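Local coordinates for FAD:protein FMN transferase (Pseudomonas stutzeri ATCC 14405 = CCUG 16156, PDB 5MGY) that probably transfers the FMN part of FAD onto a threonine of a target protein, releasing AMP, with magnesium or manganese as cofactor, at residues Met222-Tyr233 with His256-Thr267; Leu46-Ser54 with Met76-Val84. All coordinates share one frame; numbering follows the deposited sequence.

Overall arrangement
Interaction 1 joins two neighbouring strands of the large antiparallel sheet, whereas interaction 2 is a crossing of helices 35-53 and 78-93, farther from the middle of the chain. They use different elements and do not touch: their centres lie about 23 Å apart and their nearest atoms about 8 Å. Each mixes buried and exposed residues, but the chemistry differs. Strands 222-227 and 257-264 are tied by a ladder of backbone bonds, with beta-branched residues on one face and serines with valines on the other; residues 46-54 and 76-84 meet through apolar side chains and two glutamines, amide ends included. The side chain of Ser225 in interaction 1 is about 5 Å from the bound magnesium, that of Leu83 in interaction 2 about 11 Å.

Interaction 1 (Met222-Tyr233 with His256-Thr267)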
loop_
_atom_site.group_PDB
_atom_site.type_symbol
_atom_site.label_atom_id
_atom_site.label_comp_id
_atom_site.label_asym_id
_atom_site.label_seq_id
_atom_site.Cartn_x
_atom_site.Cartn_y
_atom_site.Cartn_z
ATOM N N MET A 222 11.559 4.295 9.170
ATOM C CA MET A 222 10.424 4.862 8.443
ATOM C C MET A 222 10.141 4.071 7.168
ATOM O O MET A 222 11.067 3.743 6.434
ATOM C CB MET A 222 10.772 6.330 8.072
ATOM C CG MET A 222 10.906 7.294 9.243
ATOM S SD MET A 222 9.267 7.593 9.864
ATOM C CE MET A 222 9.416 9.213 10.618
ATOM N N GLY A 223 8.853 3.840 6.889
ATOM C CA GLY A 223 8.406 3.180 5.647
ATOM C C GLY A 223 7.874 4.201 4.663
ATOM O O GLY A 223 7.475 5.271 5.063
ATOM N N VAL A 224 7.882 3.852 3.383
ATOM C CA VAL A 224 7.537 4.742 2.292
ATOM C C VAL A 224 6.608 3.995 1.377
ATOM O O VAL A 224 6.785 2.782 1.109
ATOM C CB VAL A 224 8.804 5.115 1.487
ATOM C CG1 VAL A 224 8.522 5.860 0.178
ATOM C CG2 VAL A 224 9.671 5.996 2.351
ATOM N N SER A 225 5.625 4.701 0.840
ATOM C CA SER A 225 4.758 4.060 -0.125
ATOM C C SER A 225 4.384 5.053 -1.172
ATOM O O SER A 225 4.041 6.179 -0.836
ATOM C CB SER A 225 3.511 3.544 0.573
ATOM O OG SER A 225 2.500 3.260 -0.377
ATOM N N THR A 226 4.380 4.598 -2.432
ATOM C CA THR A 226 4.095 5.473 -3.568
ATOM C C THR A 226 2.926 5.018 -4.401
ATOM O O THR A 226 3.036 4.091 -5.112
ATOM C CB THR A 226 5.323 5.608 -4.507
ATOM O OG1 THR A 226 6.485 6.056 -3.785
ATOM C CG2 THR A 226 5.017 6.637 -5.603
ATOM N N SER A 227 1.823 5.737 -4.359
ATOM C CA SER A 227 0.684 5.423 -5.203
ATOM C C SER A 227 0.805 6.095 -6.563
ATOM O O SER A 227 1.007 7.285 -6.648
ATOM C CB SER A 227 -0.611 5.875 -4.514
ATOM O OG SER A 227 -1.755 5.531 -5.270
ATOM N N GLY A 228 0.627 5.330 -7.622
ATOM C CA GLY A 228 0.816 5.860 -8.951
ATOM C C GLY A 228 2.292 6.012 -9.297
ATOM O O GLY A 228 3.182 5.835 -8.439
ATOM N N ASP A 229 2.527 6.294 -10.581
ATOM C CA ASP A 229 3.857 6.577 -11.156
ATOM C C ASP A 229 3.745 7.653 -12.232
ATOM O O ASP A 229 3.052 7.435 -13.210
ATOM C CB ASP A 229 4.480 5.311 -11.766
ATOM C CG ASP A 229 5.881 5.562 -12.420
ATOM O OD1 ASP A 229 6.484 4.576 -12.884
ATOM O OD2 ASP A 229 6.393 6.715 -12.465
ATOM N N TYR A 230 4.466 8.768 -12.099
ATOM C CA TYR A 230 4.173 9.919 -12.934
ATOM C C TYR A 230 4.287 9.628 -14.429
ATOM O O TYR A 230 3.624 10.266 -15.270
ATOM C CB TYR A 230 5.009 11.094 -12.537
ATOM C CG TYR A 230 6.399 11.046 -13.047
ATOM C CD1 TYR A 230 6.723 11.629 -14.293
ATOM C CD2 TYR A 230 7.420 10.454 -12.299
ATOM C CE1 TYR A 230 8.051 11.604 -14.757
ATOM C CE2 TYR A 230 8.732 10.436 -12.755
ATOM C CZ TYR A 230 9.063 11.005 -13.985
ATOM O OH TYR A 230 10.392 11.009 -14.451
ATOM N N ARG A 231 5.079 8.609 -14.733
ATOM C CA ARG A 231 5.169 8.088 -16.082
ATOM C C ARG A 231 3.876 7.464 -16.632
ATOM O O ARG A 231 3.637 7.554 -17.831
ATOM C CB ARG A 231 6.408 7.196 -16.246
ATOM C CG ARG A 231 7.680 8.052 -16.220
ATOM C CD ARG A 231 8.988 7.254 -16.260
ATOM N NE ARG A 231 9.700 7.309 -14.969
ATOM C CZ ARG A 231 9.694 6.359 -14.015
ATOM N NH1 ARG A 231 10.393 6.568 -12.891
ATOM N NH2 ARG A 231 9.002 5.212 -14.155
ATOM N N ASN A 232 3.024 6.883 -15.789
ATOM C CA ASN A 232 1.672 6.423 -16.226
ATOM C C ASN A 232 0.584 7.411 -15.890
ATOM O O ASN A 232 -0.019 7.355 -14.822
ATOM C CB ASN A 232 1.299 5.094 -15.572
ATOM C CG ASN A 232 2.153 3.959 -16.052
ATOM O OD1 ASN A 232 2.554 3.909 -17.213
ATOM N ND2 ASN A 232 2.467 3.045 -15.152
ATOM N N TYR A 233 0.337 8.319 -16.801
ATOM C CA TYR A 233 -0.702 9.255 -16.622
ATOM C C TYR A 233 -1.315 9.240 -18.005
ATOM O O TYR A 233 -0.644 9.497 -18.989
ATOM C CB TYR A 233 -0.134 10.609 -16.165
ATOM C CG TYR A 233 -1.230 11.573 -15.852
ATOM C CD1 TYR A 233 -1.702 11.711 -14.576
ATOM C CD2 TYR A 233 -1.820 12.329 -16.862
ATOM C CE1 TYR A 233 -2.732 12.580 -14.311
ATOM C CE2 TYR A 233 -2.852 13.157 -16.605
ATOM C CZ TYR A 233 -3.299 13.281 -15.341
ATOM O OH TYR A 233 -4.308 14.145 -15.147
ATOM N N HIS A 256 -6.096 15.315 -11.323
ATOM C CA HIS A 256 -4.793 15.301 -11.957
ATOM C C HIS A 256 -3.619 14.742 -11.128
ATOM O O HIS A 256 -2.527 14.750 -11.599
ATOM C CB HIS A 256 -4.485 16.717 -12.412
ATOM C CG HIS A 256 -5.457 17.269 -13.430
ATOM N ND1 HIS A 256 -5.709 16.657 -14.650
ATOM C CD2 HIS A 256 -6.181 18.416 -13.430
ATOM C CE1 HIS A 256 -6.574 17.378 -15.333
ATOM N NE2 HIS A 256 -6.875 18.448 -14.615
ATOM N N LEU A 257 -3.813 14.305 -9.889
ATOM C CA LEU A 257 -2.717 13.691 -9.102
ATOM C C LEU A 257 -2.141 12.433 -9.740
ATOM O O LEU A 257 -2.849 11.455 -9.901
ATOM C CB LEU A 257 -3.202 13.341 -7.704
ATOM C CG LEU A 257 -2.173 12.866 -6.686
ATOM C CD1 LEU A 257 -1.035 13.871 -6.598
ATOM C CD2 LEU A 257 -2.851 12.734 -5.327
ATOM N N ALA A 258 -0.858 12.467 -10.107
ATOM C CA ALA A 258 -0.223 11.381 -10.862
ATOM C C ALA A 258 0.547 10.379 -9.977
ATOM O O ALA A 258 0.686 9.202 -10.305
ATOM C CB ALA A 258 0.715 11.950 -11.909
ATOM N N ALA A 259 1.064 10.865 -8.865
ATOM C CA ALA A 259 1.689 10.034 -7.874
ATOM C C ALA A 259 1.676 10.780 -6.548
ATOM O O ALA A 259 1.673 12.025 -6.501
ATOM C CB ALA A 259 3.127 9.737 -8.279
ATOM N N VAL A 260 1.684 10.018 -5.464
ATOM C CA VAL A 260 1.801 10.571 -4.130
ATOM C C VAL A 260 2.611 9.554 -3.329
ATOM O O VAL A 260 2.574 8.338 -3.549
ATOM C CB VAL A 260 0.437 10.959 -3.547
ATOM C CG1 VAL A 260 -0.505 9.782 -3.626
ATOM C CG2 VAL A 260 0.547 11.462 -2.128
ATOM N N THR A 261 3.423 10.076 -2.442
ATOM C CA THR A 261 4.364 9.270 -1.751
ATOM C C THR A 261 4.087 9.597 -0.328
ATOM O O THR A 261 4.024 10.750 -0.023
ATOM C CB THR A 261 5.805 9.680 -2.105
ATOM O OG1 THR A 261 6.120 9.282 -3.442
ATOM C CG2 THR A 261 6.743 9.008 -1.200
ATOM N N VAL A 262 3.940 8.602 0.547
ATOM C CA VAL A 262 3.779 8.866 1.969
ATOM C C VAL A 262 4.893 8.220 2.795
ATOM O O VAL A 262 5.415 7.182 2.434
ATOM C CB VAL A 262 2.412 8.380 2.429
ATOM C CG1 VAL A 262 2.229 8.462 3.955
ATOM C CG2 VAL A 262 1.339 9.212 1.758
ATOM N N ILE A 263 5.225 8.841 3.910
ATOM C CA ILE A 263 6.276 8.400 4.776
ATOM C C ILE A 263 5.685 8.374 6.156
ATOM O O ILE A 263 5.116 9.378 6.620
ATOM C CB ILE A 263 7.533 9.330 4.648
ATOM C CG1 ILE A 263 7.920 9.371 3.142
ATOM C CG2 ILE A 263 8.679 8.865 5.562
ATOM C CD1 ILE A 263 9.345 9.681 2.809
ATOM N N ASP A 264 5.770 7.202 6.763
ATOM C CA ASP A 264 5.238 6.931 8.069
ATOM C C ASP A 264 6.089 5.795 8.681
ATOM O O ASP A 264 6.722 4.991 7.964
ATOM C CB ASP A 264 3.797 6.494 7.897
ATOM C CG ASP A 264 3.006 6.429 9.212
ATOM O OD1 ASP A 264 2.035 7.227 9.259
ATOM O OD2 ASP A 264 3.262 5.581 10.135
ATOM N N LYS A 265 6.081 5.721 10.002
ATOM C CA LYS A 265 6.797 4.655 10.683
ATOM C C LYS A 265 6.186 3.274 10.433
ATOM O O LYS A 265 6.883 2.287 10.390
ATOM C CB LYS A 265 6.914 4.942 12.172
ATOM C CG LYS A 265 5.663 4.706 12.893
ATOM C CD LYS A 265 5.558 5.444 14.205
ATOM C CE LYS A 265 4.053 5.613 14.515
ATOM N NZ LYS A 265 3.907 6.177 15.876
ATOM N N SER A 266 4.892 3.232 10.236
ATOM C CA SER A 266 4.229 2.012 9.839
ATOM C C SER A 266 4.104 2.022 8.339
ATOM O O SER A 266 3.420 2.878 7.796
ATOM C CB SER A 266 2.847 1.978 10.469
ATOM O OG SER A 266 2.067 1.044 9.817
ATOM N N THR A 267 4.777 1.097 7.671
ATOM C CA THR A 267 4.659 0.944 6.219
ATOM C C THR A 267 3.227 0.549 5.801
ATOM O O THR A 267 2.827 0.777 4.681
ATOM C CB THR A 267 5.600 -0.170 5.795
ATOM O OG1 THR A 267 6.834 0.001 6.470
ATOM C CG2 THR A 267 5.837 -0.172 4.340
#
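The imidazole of His256 meets the phenol of Tyr233 at its edge: ND1 lies 2.9 Å from Tyr233 OH and donates to it within the ring plane, nearly straight at 166°. Tyr233 CG is anti to the backbone N (chi1 -175°), which carries the ring across to residues 256-258; there CD1 rests 3.6 Å from Ala258 CB, and the ring lies obliquely against this methyl and His256 O. A leucine in place of Tyr233 would probably leave His256 ND1 without its acceptor and the imidazole freer to turn.

Beyond this end, paired backbone bonds join Gly223 to Asp264, Ser225 to Val262 and Ser227 to Val260. On one face beta-branched residues suit the extended chain: Val224 CG2 packs alongside Ile263 CD1 at 3.7 Å, and the Thr226 and Thr261 hydroxyls share a hydrogen bond between OG1 atoms 3.3 Å apart. Gly223 leaves room for Thr267, whose OG1 is held by Asp165. The opposite face pairs Ser225 and Ser227 with Val262 and Val260; the small serines lie against helix 267-292, and Ser225 OG bonds to Glu186. Ala258 and Ala259, both facing Val299, form a classic beta bulge in this antiparallel sheet, and strand 257-264 leads into the helix that supplies magnesium ligands Asp271 and Thr275.

Interaction 2 (Leu46-Ser54 with Met76-Val84); sequences LGQLDKQLS and MPDMVRELV. Unlike the reference sequence in segment 46-54: Gln48 (reference Glu).
The helical segments 46-53 and 78-84 cross steeply at -76° with their axes 9.9 Å apart, and the backbones come nearest where Leu53 CA stands 6.9 Å from Val80 CA. Met79 has the largest share of the contact. Its chain is extended beyond CG and crosses the side chains of Gln48, Leu49 and Gln52 at about a right angle; SD lies 3.6 Å from Leu49 CD2, while CE lies by the amide NE2 and the CB of Gln48, a glutamate in the reference sequence. A long, flexible, unbranched thioether suits this task, since it can follow the surface these three residues form on one side of the helix. Gln52 CD is 3.6 Å from Met79 SD, and its side chain slides past the Pro77 ring in the opposite direction.

The crossing joins the C-terminal end of helix 35-53 to the start of helix 78-93, where Pro77, at the N-cap position, itself has no backbone N-H to offer. Arg81 braces that start side-on: NE and NH2 both donate to Met76 O, and NH2 also forms a salt bridge with Asp78 OD1. Farther in, the branched apolar ends close up. Leu53 CD2 sits 3.6 Å from Val80 CG2, and its CD1 is equally near Leu83 CD1. Tyr162 of helix 159-173 touches Leu49, Met79 and Leu83, and Phe155 covers Leu53 and Leu83.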
loop_
_atom_site.group_PDB
_atom_site.type_symbol
_atom_site.label_atom_id
_atom_site.label_comp_id
_atom_site.label_asym_id
_atom_site.label_seq_id
_atom_site.Cartn_x
_atom_site.Cartn_y
_atom_site.Cartn_z
ATOM N N LEU A 46 5.101 -14.460 2.815
ATOM C CA LEU A 46 4.388 -14.168 1.585
ATOM C C LEU A 46 3.425 -15.219 1.196
ATOM O O LEU A 46 2.479 -14.940 0.498
ATOM C CB LEU A 46 5.347 -13.958 0.433
ATOM C CG LEU A 46 6.146 -12.672 0.594
ATOM C CD1 LEU A 46 6.991 -12.429 -0.627
ATOM C CD2 LEU A 46 5.217 -11.469 0.838
ATOM N N GLY A 47 3.682 -16.456 1.605
ATOM C CA GLY A 47 2.750 -17.534 1.366
ATOM C C GLY A 47 1.538 -17.377 2.227
ATOM O O GLY A 47 0.463 -17.646 1.742
ATOM N N GLN A 48 1.711 -16.993 3.488
ATOM C CA GLN A 48 0.579 -16.828 4.336
ATOM C C GLN A 48 -0.294 -15.687 3.798
ATOM O O GLN A 48 -1.521 -15.767 3.852
ATOM C CB GLN A 48 0.968 -16.450 5.725
ATOM C CG GLN A 48 1.518 -17.531 6.581
ATOM C CD GLN A 48 2.006 -16.940 7.887
ATOM O OE1 GLN A 48 3.212 -17.000 8.220
ATOM N NE2 GLN A 48 1.070 -16.303 8.629
ATOM N N LEU A 49 0.328 -14.612 3.319
ATOM C CA LEU A 49 -0.455 -13.475 2.876
ATOM C C LEU A 49 -1.279 -13.865 1.696
ATOM O O LEU A 49 -2.444 -13.510 1.624
ATOM C CB LEU A 49 0.402 -12.269 2.532
ATOM C CG LEU A 49 1.037 -11.577 3.726
ATOM C CD1 LEU A 49 2.160 -10.659 3.305
ATOM C CD2 LEU A 49 0.065 -10.734 4.448
ATOM N N ASP A 50 -0.689 -14.619 0.790
ATOM C CA ASP A 50 -1.384 -15.018 -0.406
ATOM C C ASP A 50 -2.560 -15.965 -0.068
ATOM O O ASP A 50 -3.617 -15.881 -0.630
ATOM C CB ASP A 50 -0.402 -15.709 -1.291
ATOM C CG ASP A 50 -0.754 -15.616 -2.765
ATOM O OD1 ASP A 50 0.038 -15.252 -3.543
ATOM O OD2 ASP A 50 -1.765 -15.962 -3.296
ATOM N N LYS A 51 -2.357 -16.859 0.865
ATOM C CA LYS A 51 -3.364 -17.845 1.204
ATOM C C LYS A 51 -4.508 -17.179 1.937
ATOM O O LYS A 51 -5.617 -17.563 1.716
ATOM C CB LYS A 51 -2.739 -18.971 2.073
ATOM C CG LYS A 51 -3.502 -20.263 2.073
ATOM C CD LYS A 51 -4.559 -20.330 3.154
ATOM C CE LYS A 51 -5.548 -21.448 2.835
ATOM N NZ LYS A 51 -6.844 -21.233 3.532
ATOM N N GLN A 52 -4.211 -16.239 2.838
ATOM C CA GLN A 52 -5.217 -15.574 3.668
ATOM C C GLN A 52 -5.939 -14.454 2.857
ATOM O O GLN A 52 -7.160 -14.397 2.862
ATOM C CB GLN A 52 -4.616 -15.049 5.020
ATOM C CG GLN A 52 -4.058 -16.119 5.971
ATOM C CD GLN A 52 -3.764 -15.620 7.388
ATOM O OE1 GLN A 52 -4.539 -14.919 7.993
ATOM N NE2 GLN A 52 -2.659 -16.008 7.927
ATOM N N LEU A 53 -5.210 -13.640 2.095
ATOM C CA LEU A 53 -5.744 -12.324 1.619
ATOM C C LEU A 53 -5.913 -12.132 0.126
ATOM O O LEU A 53 -6.577 -11.217 -0.242
ATOM C CB LEU A 53 -4.843 -11.186 2.057
ATOM C CG LEU A 53 -4.336 -11.103 3.487
ATOM C CD1 LEU A 53 -3.315 -9.997 3.594
ATOM C CD2 LEU A 53 -5.485 -10.840 4.415
ATOM N N SER A 54 -5.281 -12.920 -0.734
ATOM C CA SER A 54 -5.459 -12.748 -2.178
ATOM C C SER A 54 -6.833 -13.143 -2.696
ATOM O O SER A 54 -7.284 -14.251 -2.532
ATOM C CB SER A 54 -4.482 -13.581 -2.948
ATOM O OG SER A 54 -4.646 -13.327 -4.315
ATOM N N MET A 76 -12.481 -16.071 10.881
ATOM C CA MET A 76 -11.380 -15.637 9.989
ATOM C C MET A 76 -10.063 -15.597 10.725
ATOM O O MET A 76 -10.005 -15.311 11.942
ATOM C CB MET A 76 -11.611 -14.227 9.384
ATOM C CG MET A 76 -12.825 -14.065 8.496
ATOM S SD MET A 76 -12.744 -15.052 7.018
ATOM C CE MET A 76 -11.580 -14.108 6.108
ATOM N N PRO A 77 -8.986 -15.784 9.979
ATOM C CA PRO A 77 -7.714 -15.743 10.673
ATOM C C PRO A 77 -7.270 -14.351 11.194
ATOM O O PRO A 77 -7.886 -13.315 10.884
ATOM C CB PRO A 77 -6.746 -16.288 9.637
ATOM C CG PRO A 77 -7.472 -16.473 8.368
ATOM C CD PRO A 77 -8.843 -15.941 8.528
ATOM N N ASP A 78 -6.212 -14.359 12.007
ATOM C CA ASP A 78 -5.650 -13.146 12.639
ATOM C C ASP A 78 -5.330 -12.010 11.672
ATOM O O ASP A 78 -5.783 -10.895 11.899
ATOM C CB ASP A 78 -4.397 -13.536 13.457
ATOM C CG ASP A 78 -4.750 -14.279 14.792
ATOM O OD1 ASP A 78 -5.947 -14.346 15.235
ATOM O OD2 ASP A 78 -3.787 -14.784 15.410
ATOM N N MET A 79 -4.580 -12.323 10.606
ATOM C CA MET A 79 -4.210 -11.346 9.590
ATOM C C MET A 79 -5.385 -10.561 9.093
ATOM O O MET A 79 -5.281 -9.333 8.951
ATOM C CB MET A 79 -3.614 -11.972 8.348
ATOM C CG MET A 79 -2.144 -12.165 8.434
ATOM S SD MET A 79 -1.558 -12.788 6.849
ATOM C CE MET A 79 0.063 -13.400 7.429
ATOM N N VAL A 80 -6.463 -11.270 8.737
ATOM C CA VAL A 80 -7.575 -10.650 8.039
ATOM C C VAL A 80 -8.224 -9.667 8.997
ATOM O O VAL A 80 -8.585 -8.559 8.601
ATOM C CB VAL A 80 -8.571 -11.681 7.543
ATOM C CG1 VAL A 80 -9.838 -10.999 7.047
ATOM C CG2 VAL A 80 -7.969 -12.502 6.452
ATOM N N ARG A 81 -8.332 -10.074 10.253
ATOM C CA ARG A 81 -8.923 -9.247 11.289
ATOM C C ARG A 81 -8.009 -8.129 11.697
ATOM O O ARG A 81 -8.482 -7.039 11.937
ATOM C CB ARG A 81 -9.362 -10.079 12.498
ATOM C CG ARG A 81 -10.722 -10.691 12.231
ATOM C CD ARG A 81 -11.241 -11.700 13.251
ATOM N NE ARG A 81 -10.363 -12.871 13.397
ATOM C CZ ARG A 81 -9.396 -12.989 14.316
ATOM N NH1 ARG A 81 -9.151 -11.990 15.191
ATOM N NH2 ARG A 81 -8.657 -14.105 14.348
ATOM N N GLU A 82 -6.704 -8.376 11.765
ATOM C CA GLU A 82 -5.768 -7.291 11.976
ATOM C C GLU A 82 -5.955 -6.219 10.847
ATOM O O GLU A 82 -6.080 -5.038 11.116
ATOM C CB GLU A 82 -4.300 -7.811 12.058
ATOM C CG GLU A 82 -3.319 -6.831 12.742
ATOM C CD GLU A 82 -1.834 -7.129 12.536
ATOM O OE1 GLU A 82 -0.974 -6.185 12.666
ATOM O OE2 GLU A 82 -1.538 -8.314 12.262
ATOM N N LEU A 83 -6.024 -6.658 9.611
ATOM C CA LEU A 83 -6.070 -5.760 8.514
ATOM C C LEU A 83 -7.392 -5.065 8.403
ATOM O O LEU A 83 -7.433 -3.906 7.988
ATOM C CB LEU A 83 -5.802 -6.498 7.195
ATOM C CG LEU A 83 -4.381 -6.987 6.913
ATOM C CD1 LEU A 83 -4.225 -7.095 5.426
ATOM C CD2 LEU A 83 -3.301 -6.056 7.400
ATOM N N VAL A 84 -8.487 -5.763 8.728
ATOM C CA VAL A 84 -9.812 -5.147 8.711
ATOM C C VAL A 84 -9.822 -4.042 9.709
ATOM O O VAL A 84 -10.305 -2.987 9.441
ATOM C CB VAL A 84 -10.956 -6.166 8.997
ATOM C CG1 VAL A 84 -12.236 -5.452 9.428
ATOM C CG2 VAL A 84 -11.219 -7.007 7.741
#